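Local coordinates for protein putative poly(3-hydroxybutyrate) depolymerase LpqC (Bordetella parapertussis 12822, PDB 3D0K) that probably hydrolyses ester bonds, as a putative poly(3-hydroxybutyrate) depolymerase with an alpha/beta-hydrolase-like fold, at residues Ala36-Thr41 and Asp92-Gly97; Tyr48-Asp53 and Lys82-Ala87; Arg202-Pro207 and Leu257-Gln262; Ala212-Ile217 and Leu263-Gly268. All blocks are in the same frame, centred on the assembly; numbering follows the deposited sequence.

Interaction 1 of 4, residues Ala36-Thr41 and Asp92-Gly97; sequences ADRPFT and DEIWPG
The indole of W95 carries R38 on one face and the carbonyl of P39 at its edge. R38 CD sits 3.8 Å from the centroid of the six-membered ring of W95, only 7° off the ring normal, a CH-pi contact in which the arginine chain crosses the indole at about a right angle. The closest touch is R38 CB to W95 CZ2, 3.4 Å. Beyond it the guanidinium plane stands 79° from the ring, its edge toward W95 CH2; any cation-pi attraction is weak at this distance.

W95 CG lies anti to its own carbonyl carbon, which brings NE1 round to donate to P39 O over 3.1 Å, nearly straight (166°), the N-H arriving from above the carbonyl plane. F40 approaches the indole obliquely, its CD1 4.3 Å from W95 CZ2, and stacks on F90, which also meets W95 edge-to-face. I94 reaches over with CD1 to P39 CG (3.9 Å) and with CG2 to R38 CG (3.7 Å).

The start of strand 40-46 is thus tied to the loop after strand 84-89 by the indole of W95 and the branches of I94. A backbone carbonyl gives the buried N-H a partner and should restrain the ring's rotation, while aliphatic arginine carbons lie over one face.

Interaction 2 of 4, residues Tyr48-Asp53 and Lys82-Ala87; sequences YGYTPD and KLLIVA
Y50 lays one face of its ring on L84, and this is the close-packed half of the contact. L84 CB stands over the ring, offset toward its rim, with 3.6 Å to Y50 CZ, and the two side chains cross at about a right angle. CG of Y50 is anti to its backbone N (chi1 -172°), which swings the ring across to the start of strand 84-89. There the ring's CD2 and CE2 side runs along the backbone of the partner: Y50 CD2 is 3.4 Å from K82 O, close to the ring plane, and Y50 CE2 is 3.4 Å from L84 N. K82 O is buried by the contact without a hydrogen-bond partner in the model, with the Y50 ring edge beside it. The phenol OH goes elsewhere, to the carbonyl of R54, and that bond holds the far end of the ring.

Toward solvent the contact slackens. The K82 side chain bends at chi2 (-50°) and runs out beside Y48 and G49, where its NZ makes a weak hydrogen bond of 3.3 Å to Y48 O; the ammonium has a stronger partner in the carbonyl of D79. G49, with its positive phi (91°), passes close by the lysine, where a bare backbone suits the tight space.

K82, also with positive phi, is where helix 75-81 gives way to strand 84-89. This helix-to-strand connection, at the start of an inner strand of the sheet, packs under the loop joining strands 40-46 and 56-60 in the alpha-beta-alpha sandwich.

Interaction 3 of 4, residues Arg202-Pro207 and Leu257-Gln262; sequences RLLAYP and LPFGWQ
L203 O receives the indole N-H of W261 in the shortest polar bond of the contact, 2.8 Å from W261 NE1 and nearly straight at 162°. The oxygen lies almost in the indole plane, although the N-H reaches it from above the plane of the carbonyl. W261 CG lies anti to its carbonyl carbon (chi1 -56°), which turns the indole back to the helix. Y206 O lies at the same edge of the ring, 3.3 Å from W261 CD1. On the next carbonyl of the helix, L204 O takes G260 N at 2.9 Å, this time in the carbonyl plane. Two successive carbonyls near the end of helix 197-205 thus accept hydrogen bonds from the 257-262 loop.

Beside these bonds the side chains pack. L204 CD2 rests over one face of the W261 indole, 3.9 Å from its CZ2, while L203 CG approaches that carbon at 3.8 Å. F259 CE1 lies over the same face as L204 CD2. P207 CA comes 3.2 Å from G260 O in a C-H...O contact.

W261 also stacks on Y244 of helix 237-255. In this alpha-beta-alpha sandwich, the end of helix 197-205 and the loop after helix 237-255 pack together as they lead into the neighbouring parallel strands 209-213 and 262-266.

Interaction 4 of 4, residues Ala212-Ile217 and Leu263-Gly268; sequences AGDQDI and LQVVPG
Backbone hydrogen bonds join A212 and G213 to V265 and V266 as parallel neighbours. A212 N donates to Q264 O at 3.0 Å. V266 N returns a bond of 2.7 Å to A212 O. D214 N then reaches V266 O at 3.1 Å, and all three bonds are close to straight. V265 CA adds a C-H...O contact to A212 O at 3.3 Å.

One side-chain hydrogen bond continues the pairing past the strands. D214 OD1 accepts from G268 N at 2.9 Å, with the N-H coming from above the carboxylate plane. The D214 carboxyl group gets there because its CG lies between backbone N and carbonyl carbon (chi1 74°), folding it over the P267-G268 backbone; its other oxygen, OD2, rests 3.4 Å from P267 CA.

Apolar contacts are lighter. D214 CB touches V265 CG1 at 3.6 Å, and A212 CB faces L263 CD1 at 4.4 Å. Helix 237-255 covers this side through A241 and Y238, whereas V266 on the other face meets M276 and V279 of helix 273-286.

The type I turn from G213 to D216 follows directly. D216 OD2 bonds H271 ND1, and OD1 pairs with R237, consistent with a Ser-His-Asp triad completed by S148. The D214-G268 bond ties the turn holding D216 to the chain leading to H271, which may help keep the probable triad acid and histidine in place.

Interactions 1 and 2 belong to the early half of the chain and interactions 3 and 4 to the late half, with 1 and 3 about 32 Å apart between centres, on opposite sides of the chain's centre. Interaction 2 is nested inside the loop closed by interaction 1, and both reach neighbouring strands 40-46 and 84-89, their centres about 26 Å apart. Interactions 3 and 4 cross along the chain: their segments adjoin, helix 197-205 leading to strand 209-213 and the 257-262 loop to edge strand 262-266, with centres about 21 Å apart. One mixed sheet carries interactions 1, 2 and 4; the probable triad acid D216 lies in interaction 4, and the histidine follows its second strand.

Interaction 1 of 4, residues Ala36-Thr41 and Asp92-Gly97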
loop_
_atom_site.group_PDB
_atom_site.type_symbol
_atom_site.label_atom_id
_atom_site.label_comp_id
_atom_site.label_asym_id
_atom_site.label_seq_id
_atom_site.Cartn_x
_atom_site.Cartn_y
_atom_site.Cartn_z
ATOM N N ALA A 36 7.930 -9.981 -17.015
ATOM C CA ALA A 36 8.601 -11.274 -17.228
ATOM C C ALA A 36 10.037 -11.337 -16.670
ATOM O O ALA A 36 10.476 -12.375 -16.186
ATOM C CB ALA A 36 8.584 -11.638 -18.723
ATOM N N ASP A 37 10.733 -10.206 -16.692
ATOM C CA ASP A 37 12.151 -10.149 -16.337
ATOM C C ASP A 37 12.459 -9.619 -14.941
ATOM O O ASP A 37 13.606 -9.254 -14.653
ATOM C CB ASP A 37 12.864 -9.249 -17.363
ATOM C CG ASP A 37 12.670 -9.741 -18.786
ATOM O OD1 ASP A 37 12.662 -10.979 -18.969
ATOM O OD2 ASP A 37 12.492 -8.901 -19.712
ATOM N N ARG A 38 11.442 -9.525 -14.087
ATOM C CA ARG A 38 11.631 -8.864 -12.826
ATOM C C ARG A 38 10.986 -9.685 -11.729
ATOM O O ARG A 38 9.813 -9.509 -11.424
ATOM C CB ARG A 38 11.104 -7.430 -12.881
ATOM C CG ARG A 38 12.214 -6.388 -13.152
ATOM C CD ARG A 38 11.635 -4.984 -13.334
ATOM N NE ARG A 38 10.663 -5.040 -14.428
ATOM C CZ ARG A 38 10.974 -4.921 -15.720
ATOM N NH1 ARG A 38 12.227 -4.688 -16.100
ATOM N NH2 ARG A 38 10.019 -5.031 -16.641
ATOM N N PRO A 39 11.756 -10.624 -11.162
ATOM C CA PRO A 39 11.260 -11.368 -10.009
ATOM C C PRO A 39 11.102 -10.523 -8.756
ATOM O O PRO A 39 11.753 -9.485 -8.578
ATOM C CB PRO A 39 12.340 -12.433 -9.771
ATOM C CG PRO A 39 13.565 -11.929 -10.505
ATOM C CD PRO A 39 13.116 -11.037 -11.596
ATOM N N PHE A 40 10.249 -10.981 -7.867
ATOM C CA PHE A 40 10.215 -10.396 -6.529
ATOM C C PHE A 40 9.867 -11.495 -5.535
ATOM O O PHE A 40 9.828 -12.693 -5.897
ATOM C CB PHE A 40 9.238 -9.212 -6.471
ATOM C CG PHE A 40 7.818 -9.566 -6.882
ATOM C CD1 PHE A 40 7.472 -9.642 -8.237
ATOM C CD2 PHE A 40 6.806 -9.725 -5.906
ATOM C CE1 PHE A 40 6.187 -9.904 -8.636
ATOM C CE2 PHE A 40 5.501 -9.988 -6.297
ATOM C CZ PHE A 40 5.187 -10.077 -7.661
ATOM N N THR A 41 9.641 -11.105 -4.297
ATOM C CA THR A 41 9.500 -12.071 -3.220
ATOM C C THR A 41 8.219 -11.780 -2.447
ATOM O O THR A 41 7.907 -10.629 -2.195
ATOM C CB THR A 41 10.708 -12.023 -2.253
ATOM O OG1 THR A 41 11.916 -12.174 -3.014
ATOM C CG2 THR A 41 10.607 -13.160 -1.189
ATOM N N ASP A 92 15.989 -3.441 -3.955
ATOM C CA ASP A 92 16.700 -2.339 -4.602
ATOM C C ASP A 92 17.461 -2.816 -5.832
ATOM O O ASP A 92 17.610 -2.066 -6.823
ATOM C CB ASP A 92 17.671 -1.723 -3.631
ATOM C CG ASP A 92 17.029 -0.723 -2.716
ATOM O OD1 ASP A 92 16.132 0.039 -3.159
ATOM O OD2 ASP A 92 17.444 -0.677 -1.530
ATOM N N GLU A 93 17.928 -4.067 -5.792
ATOM C CA GLU A 93 18.716 -4.579 -6.902
ATOM C C GLU A 93 17.891 -4.793 -8.161
ATOM O O GLU A 93 18.323 -4.428 -9.228
ATOM C CB GLU A 93 19.451 -5.878 -6.532
ATOM C CG GLU A 93 20.825 -5.941 -7.143
ATOM C CD GLU A 93 21.198 -7.329 -7.691
ATOM O OE1 GLU A 93 20.694 -8.380 -7.172
ATOM O OE2 GLU A 93 22.030 -7.349 -8.655
ATOM N N ILE A 94 16.688 -5.338 -8.038
ATOM C CA ILE A 94 15.862 -5.635 -9.223
ATOM C C ILE A 94 14.837 -4.529 -9.560
ATOM O O ILE A 94 14.409 -4.386 -10.731
ATOM C CB ILE A 94 15.142 -6.994 -9.047
ATOM C CG1 ILE A 94 16.179 -8.087 -8.782
ATOM C CG2 ILE A 94 14.252 -7.351 -10.253
ATOM C CD1 ILE A 94 15.612 -9.410 -8.315
ATOM N N TRP A 95 14.451 -3.765 -8.536
ATOM C CA TRP A 95 13.467 -2.675 -8.691
ATOM C C TRP A 95 14.067 -1.356 -8.181
ATOM O O TRP A 95 13.612 -0.794 -7.190
ATOM C CB TRP A 95 12.202 -3.018 -7.913
ATOM C CG TRP A 95 11.587 -4.282 -8.382
ATOM C CD1 TRP A 95 11.927 -5.557 -7.992
ATOM C CD2 TRP A 95 10.512 -4.419 -9.316
ATOM N NE1 TRP A 95 11.129 -6.481 -8.640
ATOM C CE2 TRP A 95 10.246 -5.819 -9.450
ATOM C CE3 TRP A 95 9.737 -3.503 -10.050
ATOM C CZ2 TRP A 95 9.236 -6.322 -10.282
ATOM C CZ3 TRP A 95 8.731 -4.002 -10.892
ATOM C CH2 TRP A 95 8.503 -5.406 -11.012
ATOM N N PRO A 96 15.102 -0.854 -8.873
ATOM C CA PRO A 96 15.855 0.275 -8.307
ATOM C C PRO A 96 15.103 1.625 -8.296
ATOM O O PRO A 96 14.371 1.957 -9.230
ATOM C CB PRO A 96 17.113 0.337 -9.211
ATOM C CG PRO A 96 16.617 -0.197 -10.514
ATOM C CD PRO A 96 15.626 -1.262 -10.199
ATOM N N GLY A 97 15.305 2.392 -7.220
ATOM C CA GLY A 97 14.834 3.776 -7.142
ATOM C C GLY A 97 13.338 3.910 -6.893
ATOM O O GLY A 97 12.559 2.953 -7.022
#

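Interaction 2 of 4, residues Tyr48-Asp53 and Lys82-Ala87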
loop_
_atom_site.group_PDB
_atom_site.type_symbol
_atom_site.label_atom_id
_atom_site.label_comp_id
_atom_site.label_asym_id
_atom_site.label_seq_id
_atom_site.Cartn_x
_atom_site.Cartn_y
_atom_site.Cartn_z
ATOM N N TYR A 48 -1.085 -20.241 12.901
ATOM C CA TYR A 48 -1.854 -21.458 13.160
ATOM C C TYR A 48 -3.328 -21.076 13.239
ATOM O O TYR A 48 -3.675 -20.018 13.729
ATOM C CB TYR A 48 -1.422 -22.115 14.452
ATOM C CG TYR A 48 -0.034 -22.661 14.337
ATOM C CD1 TYR A 48 0.214 -23.807 13.589
ATOM C CD2 TYR A 48 1.017 -22.072 15.018
ATOM C CE1 TYR A 48 1.493 -24.363 13.484
ATOM C CE2 TYR A 48 2.317 -22.615 14.921
ATOM C CZ TYR A 48 2.528 -23.756 14.155
ATOM O OH TYR A 48 3.783 -24.275 14.048
ATOM N N GLY A 49 -4.171 -21.904 12.646
ATOM C CA GLY A 49 -5.575 -21.674 12.729
ATOM C C GLY A 49 -6.102 -20.819 11.599
ATOM O O GLY A 49 -7.295 -20.515 11.594
ATOM N N TYR A 50 -5.233 -20.423 10.659
ATOM C CA TYR A 50 -5.686 -19.755 9.447
ATOM C C TYR A 50 -6.580 -20.702 8.639
ATOM O O TYR A 50 -6.236 -21.845 8.409
ATOM C CB TYR A 50 -4.511 -19.259 8.589
ATOM C CG TYR A 50 -5.056 -18.418 7.456
ATOM C CD1 TYR A 50 -5.145 -18.938 6.159
ATOM C CD2 TYR A 50 -5.596 -17.159 7.715
ATOM C CE1 TYR A 50 -5.731 -18.201 5.132
ATOM C CE2 TYR A 50 -6.197 -16.408 6.688
ATOM C CZ TYR A 50 -6.253 -16.949 5.406
ATOM O OH TYR A 50 -6.841 -16.224 4.389
ATOM N N THR A 51 -7.741 -20.227 8.232
ATOM C CA THR A 51 -8.615 -20.974 7.329
ATOM C C THR A 51 -8.919 -20.013 6.146
ATOM O O THR A 51 -8.779 -18.786 6.295
ATOM C CB THR A 51 -9.888 -21.473 8.062
ATOM O OG1 THR A 51 -10.639 -20.357 8.530
ATOM C CG2 THR A 51 -9.515 -22.274 9.296
ATOM N N PRO A 52 -9.266 -20.563 4.966
ATOM C CA PRO A 52 -9.388 -19.724 3.742
ATOM C C PRO A 52 -10.436 -18.611 3.778
ATOM O O PRO A 52 -10.385 -17.697 2.965
ATOM C CB PRO A 52 -9.738 -20.725 2.629
ATOM C CG PRO A 52 -9.457 -22.063 3.172
ATOM C CD PRO A 52 -9.505 -21.993 4.698
ATOM N N ASP A 53 -11.366 -18.648 4.720
ATOM C CA ASP A 53 -12.379 -17.579 4.826
ATOM C C ASP A 53 -11.877 -16.341 5.552
ATOM O O ASP A 53 -12.557 -15.301 5.570
ATOM C CB ASP A 53 -13.592 -18.113 5.598
ATOM C CG ASP A 53 -13.197 -18.790 6.898
ATOM O OD1 ASP A 53 -12.572 -19.867 6.869
ATOM O OD2 ASP A 53 -13.532 -18.251 7.956
ATOM N N LYS A 82 -6.115 -14.237 13.133
ATOM C CA LYS A 82 -6.024 -15.289 12.080
ATOM C C LYS A 82 -6.022 -14.639 10.677
ATOM O O LYS A 82 -6.893 -14.878 9.868
ATOM C CB LYS A 82 -7.125 -16.330 12.233
ATOM C CG LYS A 82 -7.200 -16.970 13.650
ATOM C CD LYS A 82 -5.835 -17.435 14.081
ATOM C CE LYS A 82 -5.893 -18.087 15.476
ATOM N NZ LYS A 82 -4.543 -17.946 16.104
ATOM N N LEU A 83 -5.022 -13.818 10.426
ATOM C CA LEU A 83 -4.889 -13.141 9.155
ATOM C C LEU A 83 -3.759 -13.791 8.392
ATOM O O LEU A 83 -2.721 -14.072 8.988
ATOM C CB LEU A 83 -4.450 -11.687 9.401
ATOM C CG LEU A 83 -5.252 -10.952 10.496
ATOM C CD1 LEU A 83 -4.604 -9.618 10.827
ATOM C CD2 LEU A 83 -6.703 -10.789 10.019
ATOM N N LEU A 84 -3.897 -13.887 7.061
ATOM C CA LEU A 84 -2.769 -14.289 6.228
ATOM C C LEU A 84 -1.991 -13.024 5.804
ATOM O O LEU A 84 -2.552 -12.120 5.209
ATOM C CB LEU A 84 -3.288 -15.016 5.001
ATOM C CG LEU A 84 -2.190 -15.472 4.014
ATOM C CD1 LEU A 84 -1.306 -16.563 4.667
ATOM C CD2 LEU A 84 -2.881 -15.970 2.699
ATOM N N ILE A 85 -0.721 -12.937 6.162
ATOM C CA ILE A 85 0.074 -11.744 5.826
ATOM C C ILE A 85 0.914 -11.960 4.587
ATOM O O ILE A 85 1.646 -12.951 4.518
ATOM C CB ILE A 85 1.028 -11.357 7.013
ATOM C CG1 ILE A 85 0.225 -11.196 8.320
ATOM C CG2 ILE A 85 1.829 -10.040 6.660
ATOM C CD1 ILE A 85 -0.999 -10.235 8.284
ATOM N N VAL A 86 0.792 -11.067 3.591
ATOM C CA VAL A 86 1.583 -11.175 2.370
ATOM C C VAL A 86 2.245 -9.836 2.131
ATOM O O VAL A 86 1.541 -8.814 1.928
ATOM C CB VAL A 86 0.677 -11.477 1.140
ATOM C CG1 VAL A 86 1.472 -11.478 -0.137
ATOM C CG2 VAL A 86 -0.057 -12.848 1.324
ATOM N N ALA A 87 3.578 -9.852 2.123
ATOM C CA ALA A 87 4.359 -8.650 1.887
ATOM C C ALA A 87 5.142 -8.764 0.558
ATOM O O ALA A 87 6.276 -9.295 0.551
ATOM C CB ALA A 87 5.260 -8.383 3.061
#

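Interaction 3 of 4, residues Arg202-Pro207 and Leu257-Gln262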
loop_
_atom_site.group_PDB
_atom_site.type_symbol
_atom_site.label_atom_id
_atom_site.label_comp_id
_atom_site.label_asym_id
_atom_site.label_seq_id
_atom_site.Cartn_x
_atom_site.Cartn_y
_atom_site.Cartn_z
ATOM N N ARG A 202 -13.312 6.981 -9.421
ATOM C CA ARG A 202 -13.255 5.769 -8.596
ATOM C C ARG A 202 -12.312 5.947 -7.403
ATOM O O ARG A 202 -12.635 5.503 -6.256
ATOM C CB ARG A 202 -12.762 4.585 -9.411
ATOM C CG ARG A 202 -13.709 4.145 -10.515
ATOM C CD ARG A 202 -12.873 3.196 -11.342
ATOM N NE ARG A 202 -13.186 3.126 -12.769
ATOM C CZ ARG A 202 -14.355 2.727 -13.259
ATOM N NH1 ARG A 202 -15.356 2.397 -12.437
ATOM N NH2 ARG A 202 -14.533 2.696 -14.578
ATOM N N LEU A 203 -11.175 6.601 -7.658
ATOM C CA LEU A 203 -10.227 6.943 -6.551
ATOM C C LEU A 203 -10.897 7.741 -5.459
ATOM O O LEU A 203 -10.791 7.422 -4.241
ATOM C CB LEU A 203 -9.014 7.703 -7.109
ATOM C CG LEU A 203 -8.031 8.327 -6.116
ATOM C CD1 LEU A 203 -7.316 7.209 -5.325
ATOM C CD2 LEU A 203 -7.089 9.295 -6.810
ATOM N N LEU A 204 -11.532 8.850 -5.858
ATOM C CA LEU A 204 -12.225 9.714 -4.923
ATOM C C LEU A 204 -13.325 9.057 -4.111
ATOM O O LEU A 204 -13.503 9.396 -2.964
ATOM C CB LEU A 204 -12.756 10.979 -5.636
ATOM C CG LEU A 204 -11.689 11.939 -6.199
ATOM C CD1 LEU A 204 -12.327 13.003 -7.094
ATOM C CD2 LEU A 204 -10.861 12.614 -5.054
ATOM N N ALA A 205 -14.041 8.098 -4.700
ATOM C CA ALA A 205 -15.180 7.458 -4.051
ATOM C C ALA A 205 -14.743 6.459 -2.991
ATOM O O ALA A 205 -15.488 6.179 -2.025
ATOM C CB ALA A 205 -16.049 6.753 -5.102
ATOM N N TYR A 206 -13.551 5.882 -3.193
ATOM C CA TYR A 206 -13.135 4.733 -2.401
ATOM C C TYR A 206 -12.922 5.170 -0.946
ATOM O O TYR A 206 -12.359 6.242 -0.703
ATOM C CB TYR A 206 -11.864 4.083 -2.982
ATOM C CG TYR A 206 -11.645 2.684 -2.342
ATOM C CD1 TYR A 206 -10.992 2.562 -1.125
ATOM C CD2 TYR A 206 -12.154 1.512 -2.945
ATOM C CE1 TYR A 206 -10.824 1.340 -0.514
ATOM C CE2 TYR A 206 -11.981 0.258 -2.336
ATOM C CZ TYR A 206 -11.300 0.190 -1.113
ATOM O OH TYR A 206 -11.103 -1.040 -0.504
ATOM N N PRO A 207 -13.363 4.357 0.027
ATOM C CA PRO A 207 -13.128 4.746 1.444
ATOM C C PRO A 207 -11.685 4.518 1.955
ATOM O O PRO A 207 -11.472 3.844 2.980
ATOM C CB PRO A 207 -14.141 3.885 2.203
ATOM C CG PRO A 207 -14.145 2.576 1.392
ATOM C CD PRO A 207 -14.137 3.097 -0.082
ATOM N N LEU A 257 -18.810 14.970 -7.173
ATOM C CA LEU A 257 -18.625 13.524 -6.937
ATOM C C LEU A 257 -18.684 13.123 -5.467
ATOM O O LEU A 257 -18.300 13.910 -4.606
ATOM C CB LEU A 257 -17.282 13.003 -7.515
ATOM C CG LEU A 257 -17.223 12.929 -9.046
ATOM C CD1 LEU A 257 -15.788 12.762 -9.495
ATOM C CD2 LEU A 257 -18.161 11.850 -9.694
ATOM N N PRO A 258 -19.151 11.882 -5.198
ATOM C CA PRO A 258 -18.974 11.359 -3.816
ATOM C C PRO A 258 -17.479 11.235 -3.407
ATOM O O PRO A 258 -16.597 10.928 -4.258
ATOM C CB PRO A 258 -19.658 9.983 -3.828
ATOM C CG PRO A 258 -19.979 9.663 -5.263
ATOM C CD PRO A 258 -19.824 10.922 -6.110
ATOM N N PHE A 259 -17.203 11.519 -2.122
ATOM C CA PHE A 259 -15.841 11.519 -1.601
ATOM C C PHE A 259 -15.766 10.607 -0.383
ATOM O O PHE A 259 -16.427 10.865 0.618
ATOM C CB PHE A 259 -15.466 12.926 -1.191
ATOM C CG PHE A 259 -14.078 13.066 -0.630
ATOM C CD1 PHE A 259 -12.953 12.803 -1.433
ATOM C CD2 PHE A 259 -13.891 13.578 0.672
ATOM C CE1 PHE A 259 -11.678 12.972 -0.926
ATOM C CE2 PHE A 259 -12.575 13.753 1.196
ATOM C CZ PHE A 259 -11.495 13.470 0.411
ATOM N N GLY A 260 -14.946 9.564 -0.481
ATOM C CA GLY A 260 -14.913 8.476 0.500
ATOM C C GLY A 260 -13.712 8.496 1.437
ATOM O O GLY A 260 -13.691 7.736 2.424
ATOM N N TRP A 261 -12.724 9.351 1.170
ATOM C CA TRP A 261 -11.467 9.273 1.960
ATOM C C TRP A 261 -11.689 9.670 3.404
ATOM O O TRP A 261 -12.579 10.451 3.704
ATOM C CB TRP A 261 -10.355 10.135 1.382
ATOM C CG TRP A 261 -9.983 9.896 -0.031
ATOM C CD1 TRP A 261 -10.433 8.881 -0.907
ATOM C CD2 TRP A 261 -9.031 10.658 -0.761
ATOM N NE1 TRP A 261 -9.805 9.030 -2.124
ATOM C CE2 TRP A 261 -8.932 10.090 -2.057
ATOM C CE3 TRP A 261 -8.227 11.779 -0.430
ATOM C CZ2 TRP A 261 -8.100 10.625 -3.056
ATOM C CZ3 TRP A 261 -7.360 12.297 -1.414
ATOM C CH2 TRP A 261 -7.318 11.736 -2.716
ATOM N N GLN A 262 -10.882 9.096 4.305
ATOM C CA GLN A 262 -10.875 9.496 5.688
ATOM C C GLN A 262 -9.435 9.771 6.061
ATOM O O GLN A 262 -8.545 8.961 5.758
ATOM C CB GLN A 262 -11.422 8.368 6.573
ATOM C CG GLN A 262 -12.706 7.716 6.008
ATOM C CD GLN A 262 -14.007 8.249 6.622
ATOM O OE1 GLN A 262 -14.851 7.456 7.080
ATOM N NE2 GLN A 262 -14.175 9.578 6.661
#

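Interaction 4 of 4, residues Ala212-Ile217 and Leu263-Gly268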
loop_
_atom_site.group_PDB
_atom_site.type_symbol
_atom_site.label_atom_id
_atom_site.label_comp_id
_atom_site.label_asym_id
_atom_site.label_seq_id
_atom_site.Cartn_x
_atom_site.Cartn_y
_atom_site.Cartn_z
ATOM N N ALA A 212 -2.011 9.074 9.381
ATOM C CA ALA A 212 -0.922 10.063 9.530
ATOM C C ALA A 212 -0.498 10.220 10.999
ATOM O O ALA A 212 -1.301 10.630 11.833
ATOM C CB ALA A 212 -1.339 11.416 8.901
ATOM N N GLY A 213 0.765 9.912 11.313
ATOM C CA GLY A 213 1.281 10.127 12.669
ATOM C C GLY A 213 1.523 11.599 12.857
ATOM O O GLY A 213 2.138 12.258 11.994
ATOM N N ASP A 214 1.031 12.162 13.962
ATOM C CA ASP A 214 1.180 13.605 14.175
ATOM C C ASP A 214 2.549 14.043 14.685
ATOM O O ASP A 214 2.816 15.239 14.847
ATOM C CB ASP A 214 0.016 14.192 14.992
ATOM C CG ASP A 214 0.059 13.835 16.482
ATOM O OD1 ASP A 214 1.065 13.259 16.981
ATOM O OD2 ASP A 214 -0.951 14.161 17.162
ATOM N N GLN A 215 3.407 13.061 14.943
ATOM C CA GLN A 215 4.803 13.273 15.230
ATOM C C GLN A 215 5.693 12.964 13.991
ATOM O O GLN A 215 6.916 12.968 14.103
ATOM C CB GLN A 215 5.246 12.418 16.439
ATOM C CG GLN A 215 4.526 12.749 17.770
ATOM C CD GLN A 215 4.582 14.233 18.110
ATOM O OE1 GLN A 215 3.552 14.901 18.119
ATOM N NE2 GLN A 215 5.793 14.762 18.347
ATOM N N ASP A 216 5.099 12.729 12.810
ATOM C CA ASP A 216 5.930 12.547 11.604
ATOM C C ASP A 216 6.201 13.936 11.044
ATOM O O ASP A 216 5.633 14.366 10.014
ATOM C CB ASP A 216 5.248 11.600 10.581
ATOM C CG ASP A 216 6.224 11.016 9.556
ATOM O OD1 ASP A 216 7.329 11.558 9.331
ATOM O OD2 ASP A 216 5.886 9.988 8.941
ATOM N N ILE A 217 7.055 14.657 11.781
ATOM C CA ILE A 217 7.221 16.092 11.572
ATOM C C ILE A 217 8.690 16.485 11.499
ATOM O O ILE A 217 8.995 17.664 11.470
ATOM C CB ILE A 217 6.481 16.961 12.673
ATOM C CG1 ILE A 217 7.001 16.623 14.096
ATOM C CG2 ILE A 217 4.929 16.827 12.532
ATOM C CD1 ILE A 217 6.706 17.684 15.156
ATOM N N LEU A 263 -9.221 10.898 6.718
ATOM C CA LEU A 263 -7.945 11.249 7.315
ATOM C C LEU A 263 -7.927 10.835 8.792
ATOM O O LEU A 263 -8.708 11.344 9.608
ATOM C CB LEU A 263 -7.672 12.756 7.161
ATOM C CG LEU A 263 -6.351 13.227 7.817
ATOM C CD1 LEU A 263 -5.112 12.628 7.095
ATOM C CD2 LEU A 263 -6.196 14.767 7.888
ATOM N N GLN A 264 -7.056 9.911 9.151
ATOM C CA GLN A 264 -7.025 9.453 10.541
ATOM C C GLN A 264 -5.692 9.831 11.157
ATOM O O GLN A 264 -4.667 9.281 10.789
ATOM C CB GLN A 264 -7.253 7.918 10.588
ATOM C CG GLN A 264 -7.055 7.348 11.992
ATOM C CD GLN A 264 -8.121 7.820 12.957
ATOM O OE1 GLN A 264 -7.860 8.609 13.894
ATOM N NE2 GLN A 264 -9.334 7.333 12.751
ATOM N N VAL A 265 -5.672 10.826 12.048
ATOM C CA VAL A 265 -4.434 11.220 12.672
ATOM C C VAL A 265 -4.137 10.266 13.813
ATOM O O VAL A 265 -5.021 9.957 14.607
ATOM C CB VAL A 265 -4.550 12.651 13.215
ATOM C CG1 VAL A 265 -3.243 13.084 13.896
ATOM C CG2 VAL A 265 -4.924 13.593 12.035
ATOM N N VAL A 266 -2.904 9.806 13.909
ATOM C CA VAL A 266 -2.459 9.006 15.054
ATOM C C VAL A 266 -1.675 9.879 16.076
ATOM O O VAL A 266 -0.553 10.304 15.812
ATOM C CB VAL A 266 -1.630 7.786 14.597
ATOM C CG1 VAL A 266 -1.365 6.843 15.769
ATOM C CG2 VAL A 266 -2.346 7.015 13.506
ATOM N N PRO A 267 -2.266 10.128 17.266
ATOM C CA PRO A 267 -1.572 10.998 18.204
ATOM C C PRO A 267 -0.332 10.324 18.812
ATOM O O PRO A 267 -0.388 9.155 19.272
ATOM C CB PRO A 267 -2.638 11.322 19.276
ATOM C CG PRO A 267 -3.855 10.484 18.971
ATOM C CD PRO A 267 -3.540 9.605 17.790
ATOM N N GLY A 268 0.780 11.048 18.770
ATOM C CA GLY A 268 2.019 10.634 19.438
ATOM C C GLY A 268 2.884 9.605 18.715
ATOM O O GLY A 268 3.839 9.113 19.287
#